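PDB 2PLN: response regulator, which probably acts as an orphan response regulator that binds promoter DNA to control transcription, this chain being its N-terminal receiver domain. Local coordinates for residues 78-83 against 87-92; 111-116 against 124-129; 20-25 against 55-60. One frame throughout, in Å; residues are numbered along the deposited sequence.

Contact 1. Residues 78-83 against 87-92; sequences SRIKEK and IVVLVS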
ATOM      1  N   SER A  78      -5.342  -9.185  13.220  1.00 16.76           N
ATOM      2  CA  SER A  78      -6.702  -9.094  13.717  1.00 18.71           C
ATOM      3  C   SER A  78      -6.772  -8.658  15.199  1.00 18.02           C
ATOM      4  O   SER A  78      -7.606  -7.850  15.551  1.00 17.22           O
ATOM      5  CB  SER A  78      -7.429 -10.427  13.513  1.00 19.53           C
ATOM      6  OG  SER A  78      -8.775 -10.265  13.894  1.00 25.40           O
ATOM      7  N   ARG A  79      -5.897  -9.195  16.052  1.00 18.31           N
ATOM      8  CA  ARG A  79      -5.908  -8.804  17.484  1.00 18.55           C
ATOM      9  C   ARG A  79      -5.649  -7.319  17.676  1.00 18.56           C
ATOM     10  O   ARG A  79      -6.341  -6.645  18.470  1.00 18.75           O
ATOM     11  CB  ARG A  79      -4.887  -9.582  18.303  1.00 18.17           C
ATOM     12  CG  ARG A  79      -5.234 -11.006  18.573  1.00 17.23           C
ATOM     13  CD  ARG A  79      -4.405 -11.606  19.681  1.00 18.49           C
ATOM     14  NE  ARG A  79      -2.960 -11.567  19.435  1.00 16.63           N
ATOM     15  CZ  ARG A  79      -2.313 -12.415  18.632  1.00 17.94           C
ATOM     16  NH1 ARG A  79      -2.970 -13.375  17.968  1.00 18.91           N
ATOM     17  NH2 ARG A  79      -1.012 -12.302  18.474  1.00 15.80           N
ATOM     18  N   ILE A  80      -4.694  -6.784  16.911  1.00 18.70           N
ATOM     19  CA  ILE A  80      -4.292  -5.367  17.021  1.00 19.00           C
ATOM     20  C   ILE A  80      -5.340  -4.445  16.428  1.00 19.06           C
ATOM     21  O   ILE A  80      -5.622  -3.355  16.975  1.00 19.19           O
ATOM     22  CB  ILE A  80      -2.897  -5.138  16.315  1.00 19.33           C
ATOM     23  CG1 ILE A  80      -1.796  -5.879  17.061  1.00 20.01           C
ATOM     24  CG2 ILE A  80      -2.589  -3.618  16.178  1.00 20.02           C
ATOM     25  CD1 ILE A  80      -1.693  -5.539  18.516  1.00 22.39           C
ATOM     26  N   LYS A  81      -5.903  -4.855  15.303  1.00 19.53           N
ATOM     27  CA  LYS A  81      -6.982  -4.095  14.649  1.00 20.43           C
ATOM     28  C   LYS A  81      -8.209  -3.987  15.554  1.00 21.80           C
ATOM     29  O   LYS A  81      -8.972  -3.010  15.469  1.00 21.82           O
ATOM     30  CB  LYS A  81      -7.387  -4.728  13.312  1.00 21.58           C
ATOM     31  CG  LYS A  81      -6.389  -4.540  12.136  1.00 20.78           C
ATOM     32  CD  LYS A  81      -5.730  -3.173  12.110  1.00 25.16           C
ATOM     33  CE  LYS A  81      -6.524  -2.058  11.438  1.00 26.43           C
ATOM     34  NZ  LYS A  81      -5.562  -1.072  10.748  1.00 28.61           N
ATOM     35  N   GLU A  82      -8.408  -4.995  16.397  1.00 22.40           N
ATOM     36  CA  GLU A  82      -9.531  -4.942  17.320  1.00 25.44           C
ATOM     37  C   GLU A  82      -9.202  -4.113  18.559  1.00 23.91           C
ATOM     38  O   GLU A  82     -10.000  -3.263  18.975  1.00 24.17           O
ATOM     39  CB  GLU A  82     -10.139  -6.328  17.634  1.00 24.74           C
ATOM     40  CG  GLU A  82      -9.288  -7.338  18.388  1.00 28.35           C
ATOM     41  CD  GLU A  82     -10.095  -8.432  19.128  1.00 27.18           C
ATOM     42  OE1 GLU A  82     -11.316  -8.222  19.393  1.00 33.55           O
ATOM     43  OE2 GLU A  82      -9.497  -9.505  19.468  1.00 31.30           O
ATOM     44  N   LYS A  83      -8.009  -4.308  19.105  1.00 23.54           N
ATOM     45  CA  LYS A  83      -7.610  -3.614  20.331  1.00 23.28           C
ATOM     46  C   LYS A  83      -7.114  -2.172  20.149  1.00 23.14           C
ATOM     47  O   LYS A  83      -7.390  -1.296  20.997  1.00 23.60           O
ATOM     48  CB  LYS A  83      -6.552  -4.425  21.075  1.00 22.95           C
ATOM     49  CG  LYS A  83      -6.338  -3.961  22.514  1.00 22.88           C
ATOM     50  CD  LYS A  83      -5.443  -4.908  23.276  1.00 22.13           C
ATOM     51  CE  LYS A  83      -5.501  -4.562  24.778  1.00 19.59           C
ATOM     52  NZ  LYS A  83      -4.692  -5.533  25.511  1.00 19.80           N
ATOM     53  N   ILE A  87      -4.058   2.227  14.969  1.00 19.50           N
ATOM     54  CA  ILE A  87      -2.681   1.951  14.618  1.00 17.30           C
ATOM     55  C   ILE A  87      -2.635   1.354  13.204  1.00 16.06           C
ATOM     56  O   ILE A  87      -3.428   0.485  12.868  1.00 16.56           O
ATOM     57  CB  ILE A  87      -1.980   1.038  15.659  1.00 17.05           C
ATOM     58  CG1 ILE A  87      -2.126   1.627  17.085  1.00 18.62           C
ATOM     59  CG2 ILE A  87      -0.525   0.856  15.259  1.00 16.59           C
ATOM     60  CD1 ILE A  87      -1.362   0.892  18.184  1.00 17.28           C
ATOM     61  N   VAL A  88      -1.728   1.870  12.385  1.00 13.53           N
ATOM     62  CA  VAL A  88      -1.540   1.377  11.032  1.00 12.06           C
ATOM     63  C   VAL A  88      -0.747   0.079  11.160  1.00 11.96           C
ATOM     64  O   VAL A  88       0.247   0.021  11.900  1.00 11.64           O
ATOM     65  CB  VAL A  88      -0.768   2.413  10.186  1.00 12.17           C
ATOM     66  CG1 VAL A  88      -0.496   1.896   8.795  1.00 12.31           C
ATOM     67  CG2 VAL A  88      -1.551   3.747  10.116  1.00 10.56           C
ATOM     68  N   VAL A  89      -1.174  -0.947  10.426  1.00 12.02           N
ATOM     69  CA  VAL A  89      -0.527  -2.239  10.466  1.00 11.93           C
ATOM     70  C   VAL A  89      -0.037  -2.648   9.073  1.00 12.18           C
ATOM     71  O   VAL A  89      -0.829  -2.724   8.113  1.00 12.50           O
ATOM     72  CB  VAL A  89      -1.495  -3.317  11.014  1.00 13.33           C
ATOM     73  CG1 VAL A  89      -0.844  -4.677  10.957  1.00 13.90           C
ATOM     74  CG2 VAL A  89      -1.992  -2.941  12.441  1.00 12.84           C
ATOM     75  N   LEU A  90       1.259  -2.910   8.972  1.00 11.29           N
ATOM     76  CA  LEU A  90       1.897  -3.349   7.704  1.00 11.00           C
ATOM     77  C   LEU A  90       2.431  -4.739   7.927  1.00 11.27           C
ATOM     78  O   LEU A  90       3.114  -4.998   8.927  1.00 11.06           O
ATOM     79  CB  LEU A  90       3.059  -2.429   7.294  1.00 10.65           C
ATOM     80  CG  LEU A  90       2.871  -0.901   7.394  1.00 12.41           C
ATOM     81  CD1 LEU A  90       4.052  -0.157   6.753  1.00 11.62           C
ATOM     82  CD2 LEU A  90       1.516  -0.447   6.735  1.00 14.11           C
ATOM     83  N   VAL A  91       2.087  -5.644   7.025  1.00 11.85           N
ATOM     84  CA  VAL A  91       2.559  -7.031   7.103  1.00 12.72           C
ATOM     85  C   VAL A  91       3.630  -7.133   6.043  1.00 13.74           C
ATOM     86  O   VAL A  91       3.415  -6.756   4.897  1.00 13.17           O
ATOM     87  CB  VAL A  91       1.408  -8.033   6.773  1.00 12.52           C
ATOM     88  CG1 VAL A  91       1.937  -9.441   6.589  1.00 12.98           C
ATOM     89  CG2 VAL A  91       0.346  -8.011   7.880  1.00 14.10           C
ATOM     90  N   SER A  92       4.788  -7.653   6.429  1.00 15.52           N
ATOM     91  CA  SER A  92       5.879  -7.876   5.501  1.00 18.90           C
ATOM     92  C   SER A  92       6.244  -9.382   5.537  1.00 19.96           C
ATOM     93  O   SER A  92       6.258 -10.002   6.615  1.00 20.62           O
ATOM     94  CB  SER A  92       7.010  -6.918   5.910  1.00 19.99           C
ATOM     95  OG  SER A  92       8.262  -7.332   5.440  1.00 26.38           O
TER
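Ile80 and Lys81 meet Ile87 and Val89 in a buried, mainly apolar packing of helix on strand, inside the beta-alpha-beta crossover made by strand 65-68, helix 73-83 and strand 88-93. The helix lies over one face of the parallel sheet, and of residues 87-92 Val89 points its CB toward this helix segment and carries the apolar contact. One methyl of this valine does most of the touching: CG2 of Val89 lies 3.8 Å from CG2 of Ile80, and 3.8 Å separates the same Val89 CG2 from CD of Lys81. That methyl is the branch set beside the backbone N, because CG1 takes the anti place (chi1 176°). Beta-branched residues suit both partners, since they present a methyl close to the main chain.

Lys81 bends at chi2, chi3 (-84°) and chi4, bringing CD tip to tip against Val89 CG2 and NZ to the carbonyl of Ile87. There NZ makes a weak hydrogen bond with Ile87 O, 3.4 Å away. Its stronger partner is Asp110, whose OD2 forms a salt bridge with NZ and also accepts a hydrogen bond from the backbone N of Val89. A lysine therefore serves two roles here: its CD adds to the apolar contact, while its amine pairs with Asp110 and weakly with the carbonyl just before the strand, which probably offsets the cost of partly burying it.

Contact 2. Residues 111-116 against 124-129; sequences DYIAKP and VARIEA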
ATOM      1  N   ASP A 111      -1.176  -2.688   4.639  1.00 11.65           N
ATOM      2  CA  ASP A 111      -0.353  -3.010   3.510  1.00 11.34           C
ATOM      3  C   ASP A 111       0.209  -4.409   3.656  1.00 11.59           C
ATOM      4  O   ASP A 111       0.199  -5.005   4.753  1.00 11.67           O
ATOM      5  CB  ASP A 111       0.782  -1.972   3.393  1.00 11.61           C
ATOM      6  CG  ASP A 111       1.185  -1.683   1.943  1.00 12.17           C
ATOM      7  OD1 ASP A 111       1.010  -2.571   1.053  1.00 12.59           O
ATOM      8  OD2 ASP A 111       1.711  -0.594   1.627  1.00 11.22           O
ATOM      9  N   TYR A 112       0.684  -4.933   2.536  1.00 11.94           N
ATOM     10  CA  TYR A 112       1.352  -6.224   2.469  1.00 13.41           C
ATOM     11  C   TYR A 112       2.583  -6.041   1.581  1.00 14.00           C
ATOM     12  O   TYR A 112       2.473  -5.617   0.415  1.00 13.99           O
ATOM     13  CB  TYR A 112       0.396  -7.267   1.888  1.00 13.32           C
ATOM     14  CG  TYR A 112       0.961  -8.674   1.840  1.00 15.21           C
ATOM     15  CD1 TYR A 112       1.463  -9.192   0.656  1.00 15.06           C
ATOM     16  CD2 TYR A 112       0.984  -9.501   2.987  1.00 14.83           C
ATOM     17  CE1 TYR A 112       1.979 -10.518   0.600  1.00 16.16           C
ATOM     18  CE2 TYR A 112       1.494 -10.823   2.924  1.00 14.50           C
ATOM     19  CZ  TYR A 112       1.992 -11.309   1.738  1.00 15.97           C
ATOM     20  OH  TYR A 112       2.524 -12.622   1.682  1.00 17.89           O
ATOM     21  N   ILE A 113       3.760  -6.344   2.127  1.00 13.89           N
ATOM     22  CA  ILE A 113       4.993  -5.928   1.473  1.00 15.89           C
ATOM     23  C   ILE A 113       5.864  -7.175   1.357  1.00 17.10           C
ATOM     24  O   ILE A 113       6.109  -7.848   2.345  1.00 17.31           O
ATOM     25  CB  ILE A 113       5.702  -4.825   2.314  1.00 16.33           C
ATOM     26  CG1 ILE A 113       4.793  -3.594   2.486  1.00 16.74           C
ATOM     27  CG2 ILE A 113       7.099  -4.440   1.725  1.00 16.89           C
ATOM     28  CD1 ILE A 113       5.199  -2.739   3.640  1.00 18.51           C
ATOM     29  N   ALA A 114       6.292  -7.517   0.146  1.00 18.92           N
ATOM     30  CA  ALA A 114       7.199  -8.654  -0.016  1.00 20.00           C
ATOM     31  C   ALA A 114       8.599  -8.280   0.451  1.00 21.36           C
ATOM     32  O   ALA A 114       9.062  -7.156   0.223  1.00 21.58           O
ATOM     33  CB  ALA A 114       7.254  -9.098  -1.471  1.00 20.05           C
ATOM     34  N   LYS A 115       9.240  -9.224   1.133  1.00 22.22           N
ATOM     35  CA  LYS A 115      10.665  -9.149   1.422  1.00 24.99           C
ATOM     36  C   LYS A 115      11.389 -10.049   0.421  1.00 26.30           C
ATOM     37  O   LYS A 115      10.847 -11.099   0.030  1.00 26.76           O
ATOM     38  CB  LYS A 115      10.947  -9.660   2.825  1.00 24.83           C
ATOM     39  CG  LYS A 115      10.403  -8.751   3.896  1.00 25.83           C
ATOM     40  CD  LYS A 115      10.576  -9.377   5.263  1.00 26.80           C
ATOM     41  CE  LYS A 115      11.924  -9.066   5.830  1.00 27.85           C
ATOM     42  NZ  LYS A 115      12.091  -9.856   7.091  1.00 30.94           N
ATOM     43  N   PRO A 116      12.604  -9.682   0.023  1.00 28.19           N
ATOM     44  CA  PRO A 116      13.314  -8.441   0.440  1.00 28.66           C
ATOM     45  C   PRO A 116      12.763  -7.119  -0.090  1.00 29.00           C
ATOM     46  O   PRO A 116      12.156  -7.091  -1.163  1.00 30.10           O
ATOM     47  CB  PRO A 116      14.755  -8.671  -0.060  1.00 29.43           C
ATOM     48  CG  PRO A 116      14.673  -9.745  -1.069  1.00 28.88           C
ATOM     49  CD  PRO A 116      13.427 -10.548  -0.844  1.00 27.98           C
ATOM     50  N   VAL A 124      10.781   3.322   3.548  1.00 12.78           N
ATOM     51  CA  VAL A 124      10.498   4.503   4.361  1.00 12.88           C
ATOM     52  C   VAL A 124       9.464   5.442   3.736  1.00 13.03           C
ATOM     53  O   VAL A 124       8.576   5.964   4.436  1.00 13.82           O
ATOM     54  CB  VAL A 124      11.817   5.235   4.762  1.00 13.47           C
ATOM     55  CG1 VAL A 124      11.532   6.584   5.371  1.00 13.26           C
ATOM     56  CG2 VAL A 124      12.666   4.313   5.696  1.00 12.14           C
ATOM     57  N   ALA A 125       9.575   5.667   2.429  1.00 13.00           N
ATOM     58  CA  ALA A 125       8.605   6.471   1.704  1.00 13.16           C
ATOM     59  C   ALA A 125       7.183   5.857   1.818  1.00 12.18           C
ATOM     60  O   ALA A 125       6.185   6.570   1.972  1.00 12.50           O
ATOM     61  CB  ALA A 125       9.027   6.592   0.237  1.00 12.91           C
ATOM     62  N   ARG A 126       7.104   4.537   1.743  1.00 11.89           N
ATOM     63  CA  ARG A 126       5.811   3.829   1.870  1.00 11.90           C
ATOM     64  C   ARG A 126       5.256   4.021   3.294  1.00 12.87           C
ATOM     65  O   ARG A 126       4.082   4.301   3.460  1.00 12.71           O
ATOM     66  CB  ARG A 126       5.993   2.340   1.593  1.00 11.78           C
ATOM     67  CG  ARG A 126       4.723   1.430   1.782  1.00 11.10           C
ATOM     68  CD  ARG A 126       4.954   0.006   1.328  1.00 11.16           C
ATOM     69  NE  ARG A 126       5.276  -0.029  -0.101  1.00 10.74           N
ATOM     70  CZ  ARG A 126       4.371  -0.137  -1.085  1.00 11.67           C
ATOM     71  NH1 ARG A 126       3.076  -0.290  -0.781  1.00  9.89           N
ATOM     72  NH2 ARG A 126       4.768  -0.098  -2.376  1.00 11.00           N
ATOM     73  N   ILE A 127       6.116   3.839   4.303  1.00 13.47           N
ATOM     74  CA  ILE A 127       5.697   4.015   5.705  1.00 14.65           C
ATOM     75  C   ILE A 127       5.225   5.435   5.928  1.00 15.37           C
ATOM     76  O   ILE A 127       4.172   5.645   6.529  1.00 15.65           O
ATOM     77  CB  ILE A 127       6.825   3.616   6.673  1.00 14.54           C
ATOM     78  CG1 ILE A 127       7.066   2.116   6.552  1.00 13.93           C
ATOM     79  CG2 ILE A 127       6.474   3.976   8.132  1.00 15.37           C
ATOM     80  CD1 ILE A 127       8.325   1.618   7.284  1.00 14.88           C
ATOM     81  N   GLU A 128       5.995   6.399   5.418  1.00 16.40           N
ATOM     82  CA  GLU A 128       5.579   7.799   5.424  1.00 17.55           C
ATOM     83  C   GLU A 128       4.179   8.003   4.866  1.00 17.32           C
ATOM     84  O   GLU A 128       3.354   8.674   5.489  1.00 17.99           O
ATOM     85  CB  GLU A 128       6.518   8.635   4.569  1.00 19.09           C
ATOM     86  CG  GLU A 128       7.653   9.246   5.316  1.00 23.60           C
ATOM     87  CD  GLU A 128       8.383  10.229   4.429  1.00 27.18           C
ATOM     88  OE1 GLU A 128       8.795  11.247   4.951  1.00 34.28           O
ATOM     89  OE2 GLU A 128       8.497   9.997   3.202  1.00 32.47           O
ATOM     90  N   ALA A 129       3.929   7.429   3.683  1.00 15.91           N
ATOM     91  CA  ALA A 129       2.626   7.532   3.020  1.00 15.91           C
ATOM     92  C   ALA A 129       1.515   6.884   3.850  1.00 15.66           C
ATOM     93  O   ALA A 129       0.402   7.387   3.909  1.00 16.17           O
ATOM     94  CB  ALA A 129       2.665   6.896   1.616  1.00 14.59           C
TER
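OD2 of Asp111 is gripped by two arginines of the helix that follows it: Arg126 NH1 across this contact and, one turn on, Arg130 NE. The bond from Arg126 NH1 to Asp111 OD2 is 2.8 Å long and nearly straight, with 159° at the hydrogen. It uses the syn lone pair of the carboxylate oxygen, and OD2 of Asp111 sits at the edge of the guanidinium, in its plane. The planes of the two groups stand 61° apart, and within the chain the salt bridge between Asp111 and Arg126 rests on one N-H and one oxygen, not on a coplanar two-pronged pair. The other oxygen is held partly by its own chain: Tyr112 N donates to Asp111 OD1 at 2.8 Å, a bent bond from the anti side and a little out of the carboxylate plane, which helps fix the rotation of the group.

Arg126 leaves the helix extended through chi1 and chi2, which carries CD to Ile113; the bend at chi3 (-61°) then turns the guanidinium so that NH1 meets the aspartate. CD of Arg126 rests 3.6 Å from Ile113 CD1, the two side chains sliding past each other in opposite directions. CD of Arg126 also comes within 3.3 Å of Asp111 OD2. An isoleucine suits this place by shielding the aliphatic part of an otherwise charged side chain.

Helix 98-106, strand 111-114 and helix 120-130 form the face that meets the second subunit, as in the receiver dimers of the OmpR/PhoB family. Arg126 NH1 also bridges to Asp111 OD1 of the second subunit, while its NH2 reaches Glu101 and the carbonyl of Tyr112 there. Asp111 of both chains and Glu101 of the second subunit thus balance the charge of each Arg126, so the intrachain salt bridge is also part of the dimer interface.

Contact 3. Residues 20-25 against 55-60; sequences RVLLIE and EYLMDI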
ATOM      1  N   ARG A  20       5.891   7.339  16.350  1.00 17.30           N
ATOM      2  CA  ARG A  20       6.685   6.199  16.797  1.00 16.16           C
ATOM      3  C   ARG A  20       6.272   4.940  16.039  1.00 14.03           C
ATOM      4  O   ARG A  20       5.079   4.647  15.906  1.00 12.78           O
ATOM      5  CB  ARG A  20       6.559   5.965  18.299  1.00 16.21           C
ATOM      6  CG  ARG A  20       7.694   5.031  18.837  1.00 18.05           C
ATOM      7  CD  ARG A  20       7.464   4.412  20.234  1.00 19.50           C
ATOM      8  NE  ARG A  20       7.814   5.368  21.221  1.00 28.48           N
ATOM      9  CZ  ARG A  20       8.889   5.336  22.004  1.00 25.33           C
ATOM     10  NH1 ARG A  20       9.733   4.310  22.058  1.00 24.39           N
ATOM     11  NH2 ARG A  20       9.058   6.352  22.796  1.00 26.16           N
ATOM     12  N   VAL A  21       7.267   4.195  15.558  1.00 12.27           N
ATOM     13  CA  VAL A  21       7.011   2.971  14.761  1.00 11.46           C
ATOM     14  C   VAL A  21       7.541   1.726  15.505  1.00 11.95           C
ATOM     15  O   VAL A  21       8.657   1.759  16.022  1.00 12.61           O
ATOM     16  CB  VAL A  21       7.733   3.071  13.398  1.00 10.98           C
ATOM     17  CG1 VAL A  21       7.653   1.728  12.665  1.00 11.59           C
ATOM     18  CG2 VAL A  21       7.165   4.265  12.556  1.00 10.01           C
ATOM     19  N   LEU A  22       6.737   0.656  15.576  1.00 11.57           N
ATOM     20  CA  LEU A  22       7.207  -0.618  16.087  1.00 12.30           C
ATOM     21  C   LEU A  22       7.571  -1.562  14.930  1.00 12.67           C
ATOM     22  O   LEU A  22       6.781  -1.755  14.009  1.00 12.34           O
ATOM     23  CB  LEU A  22       6.132  -1.275  16.949  1.00 12.18           C
ATOM     24  CG  LEU A  22       6.476  -2.646  17.533  1.00 12.85           C
ATOM     25  CD1 LEU A  22       7.724  -2.608  18.494  1.00 13.44           C
ATOM     26  CD2 LEU A  22       5.253  -3.281  18.232  1.00 13.94           C
ATOM     27  N   LEU A  23       8.759  -2.154  14.991  1.00 11.83           N
ATOM     28  CA  LEU A  23       9.195  -3.062  13.922  1.00 13.09           C
ATOM     29  C   LEU A  23       9.366  -4.411  14.550  1.00 13.57           C
ATOM     30  O   LEU A  23      10.219  -4.571  15.426  1.00 14.24           O
ATOM     31  CB  LEU A  23      10.538  -2.612  13.300  1.00 13.42           C
ATOM     32  CG  LEU A  23      10.605  -1.230  12.639  1.00 14.75           C
ATOM     33  CD1 LEU A  23      12.060  -0.730  12.338  1.00 16.74           C
ATOM     34  CD2 LEU A  23       9.713  -1.152  11.375  1.00 14.73           C
ATOM     35  N   ILE A  24       8.536  -5.370  14.143  1.00 13.47           N
ATOM     36  CA  ILE A  24       8.721  -6.759  14.588  1.00 13.25           C
ATOM     37  C   ILE A  24       9.477  -7.493  13.497  1.00 13.70           C
ATOM     38  O   ILE A  24       8.944  -7.767  12.446  1.00 13.32           O
ATOM     39  CB  ILE A  24       7.391  -7.430  14.965  1.00 13.16           C
ATOM     40  CG1 ILE A  24       6.704  -6.616  16.095  1.00 12.61           C
ATOM     41  CG2 ILE A  24       7.635  -8.944  15.359  1.00 12.32           C
ATOM     42  CD1 ILE A  24       5.215  -6.889  16.296  1.00 13.20           C
ATOM     43  N   GLU A  25      10.742  -7.791  13.769  1.00 15.90           N
ATOM     44  CA  GLU A  25      11.673  -8.234  12.742  1.00 17.35           C
ATOM     45  C   GLU A  25      12.800  -9.049  13.404  1.00 19.03           C
ATOM     46  O   GLU A  25      13.538  -8.544  14.277  1.00 18.71           O
ATOM     47  CB  GLU A  25      12.229  -7.020  11.998  1.00 18.03           C
ATOM     48  CG  GLU A  25      13.299  -7.342  10.949  1.00 18.24           C
ATOM     49  CD  GLU A  25      12.869  -8.441   9.961  1.00 21.11           C
ATOM     50  OE1 GLU A  25      13.439  -9.559  10.044  1.00 20.96           O
ATOM     51  OE2 GLU A  25      11.958  -8.204   9.111  1.00 19.75           O
ATOM     52  N   GLU A  55       3.559  -7.225  20.786  1.00 13.98           N
ATOM     53  CA  GLU A  55       2.173  -7.075  21.154  1.00 14.00           C
ATOM     54  C   GLU A  55       2.023  -6.412  22.530  1.00 14.49           C
ATOM     55  O   GLU A  55       1.188  -5.531  22.711  1.00 15.02           O
ATOM     56  CB  GLU A  55       1.494  -8.424  21.153  1.00 14.94           C
ATOM     57  CG  GLU A  55       0.004  -8.311  21.054  1.00 15.62           C
ATOM     58  CD  GLU A  55      -0.690  -9.653  20.979  1.00 17.97           C
ATOM     59  OE1 GLU A  55      -0.044 -10.705  20.748  1.00 19.21           O
ATOM     60  OE2 GLU A  55      -1.906  -9.635  21.162  1.00 19.35           O
ATOM     61  N   TYR A  56       2.852  -6.846  23.470  1.00 14.73           N
ATOM     62  CA  TYR A  56       2.909  -6.260  24.802  1.00 15.21           C
ATOM     63  C   TYR A  56       3.330  -4.799  24.761  1.00 15.17           C
ATOM     64  O   TYR A  56       2.687  -3.964  25.379  1.00 15.75           O
ATOM     65  CB  TYR A  56       3.837  -7.065  25.718  1.00 15.09           C
ATOM     66  CG  TYR A  56       4.123  -6.338  27.026  1.00 14.79           C
ATOM     67  CD1 TYR A  56       3.236  -6.388  28.112  1.00 14.87           C
ATOM     68  CD2 TYR A  56       5.271  -5.570  27.161  1.00 15.63           C
ATOM     69  CE1 TYR A  56       3.513  -5.699  29.299  1.00 14.34           C
ATOM     70  CE2 TYR A  56       5.542  -4.883  28.331  1.00 16.19           C
ATOM     71  CZ  TYR A  56       4.677  -4.960  29.394  1.00 15.98           C
ATOM     72  OH  TYR A  56       4.996  -4.239  30.538  1.00 15.85           O
ATOM     73  N   LEU A  57       4.405  -4.495  24.044  1.00 14.86           N
ATOM     74  CA  LEU A  57       4.840  -3.083  23.888  1.00 15.44           C
ATOM     75  C   LEU A  57       3.709  -2.148  23.462  1.00 15.70           C
ATOM     76  O   LEU A  57       3.620  -1.025  23.950  1.00 15.76           O
ATOM     77  CB  LEU A  57       5.983  -2.988  22.905  1.00 15.44           C
ATOM     78  CG  LEU A  57       7.323  -3.544  23.427  1.00 15.30           C
ATOM     79  CD1 LEU A  57       8.408  -3.444  22.325  1.00 16.99           C
ATOM     80  CD2 LEU A  57       7.778  -2.791  24.695  1.00 16.34           C
HETATM   81  N   MSE A  58       2.867  -2.606  22.538  1.00 16.15           N
HETATM   82  CA  MSE A  58       1.734  -1.800  22.071  1.00 19.12           C
HETATM   83  C   MSE A  58       0.744  -1.419  23.170  1.00 16.94           C
HETATM   84  O   MSE A  58       0.041  -0.424  23.058  1.00 16.55           O
HETATM   85  CB  MSE A  58       1.059  -2.463  20.866  1.00 18.81           C
HETATM   86  CG  MSE A  58       1.902  -2.275  19.637  1.00 22.73           C
HETATM   87 SE   MSE A  58       1.132  -3.126  18.136  1.00 32.36          SE
HETATM   88  CE  MSE A  58       1.885  -4.762  18.391  1.00 33.01           C
ATOM     89  N   ASP A  59       0.727  -2.202  24.246  1.00 15.84           N
ATOM     90  CA  ASP A  59      -0.152  -1.942  25.366  1.00 16.91           C
ATOM     91  C   ASP A  59       0.432  -0.937  26.326  1.00 16.80           C
ATOM     92  O   ASP A  59      -0.287  -0.330  27.073  1.00 18.22           O
ATOM     93  CB  ASP A  59      -0.454  -3.242  26.106  1.00 17.42           C
ATOM     94  CG  ASP A  59      -1.502  -4.073  25.393  1.00 19.68           C
ATOM     95  OD1 ASP A  59      -2.275  -3.517  24.578  1.00 22.64           O
ATOM     96  OD2 ASP A  59      -1.611  -5.287  25.576  1.00 22.84           O
ATOM     97  N   ILE A  60       1.747  -0.807  26.336  1.00 16.57           N
ATOM     98  CA  ILE A  60       2.387   0.085  27.295  1.00 16.40           C
ATOM     99  C   ILE A  60       2.992   1.359  26.694  1.00 16.58           C
ATOM    100  O   ILE A  60       3.378   2.269  27.437  1.00 16.42           O
ATOM    101  CB  ILE A  60       3.417  -0.668  28.165  1.00 16.68           C
ATOM    102  CG1 ILE A  60       4.554  -1.264  27.336  1.00 16.89           C
ATOM    103  CG2 ILE A  60       2.730  -1.772  28.994  1.00 16.67           C
ATOM    104  CD1 ILE A  60       5.888  -1.368  28.074  1.00 16.67           C
TER
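Leu57 is the first residue of segment 55-60 to touch strand 20-24, meeting Leu22 there; Glu55, two residues earlier, points its CB away from the strand, and its carboxylate pairs with Arg79 of helix 73-83. The short helix and strand axes run nearly antiparallel, at 164°, and come within 10.0 Å of each other, a spacing that leaves room for one layer of apolar side chains. Leu57 enters that layer with a single methyl, its CD1 standing 4.0 Å from CD1 of Leu22, and the two leucines cross at about a right angle.

Met58, here a selenomethionine, follows and makes the closer approach, it too crossing Leu22 at about a right angle. The bend at chi3 (-87°) turns its terminal methyl to Leu22 CD2. CE of Met58 then lies 3.7 Å from Leu22 CD2, and Met58 CG is 3.8 Å from the same methyl. The two branches of Leu22 are thus divided between neighbouring residues: CD1 for Leu57, CD2 for Met58. Farther along the strand, Ile24 CD1 is only loosely touched, 4.5 Å from Met58 CE. The unbranched, pliant side chain of Met58 suits a site that Phe76 of helix 73-83 and Tyr63 also border.

Asp59 follows, exposed and paired with Lys83. With no hydrogen bond across the two segments, segment 55-60 is held on strand 20-24 by dispersion and the hydrophobic effect, while the carboxylates of Glu55 and Asp59 supply specific pairing to helix 73-83.

Overall arrangement
The three contacts share the five-stranded parallel sheet of one CheY-like receiver domain, and their segments follow in series along the chain: contact 3 closes before contact 1 opens, and contact 1 before contact 2. Centres of contacts 1 and 3 are about 11 Å apart on one face of the sheet, where helices 51-60 and 73-83 lie side by side and Ile80 packs on Met58. Contact 2, centred about 15 Å from contact 1 and 17 Å from contact 3, brings helix 120-130 onto the other face. Lys115 bridges to Glu25. Val91 N and O probably hydrogen-bond to Asp111 O and Ile113 N, so the strand packed in contact 1 adjoins the edge strand that, with helix 120-130, meets the second subunit.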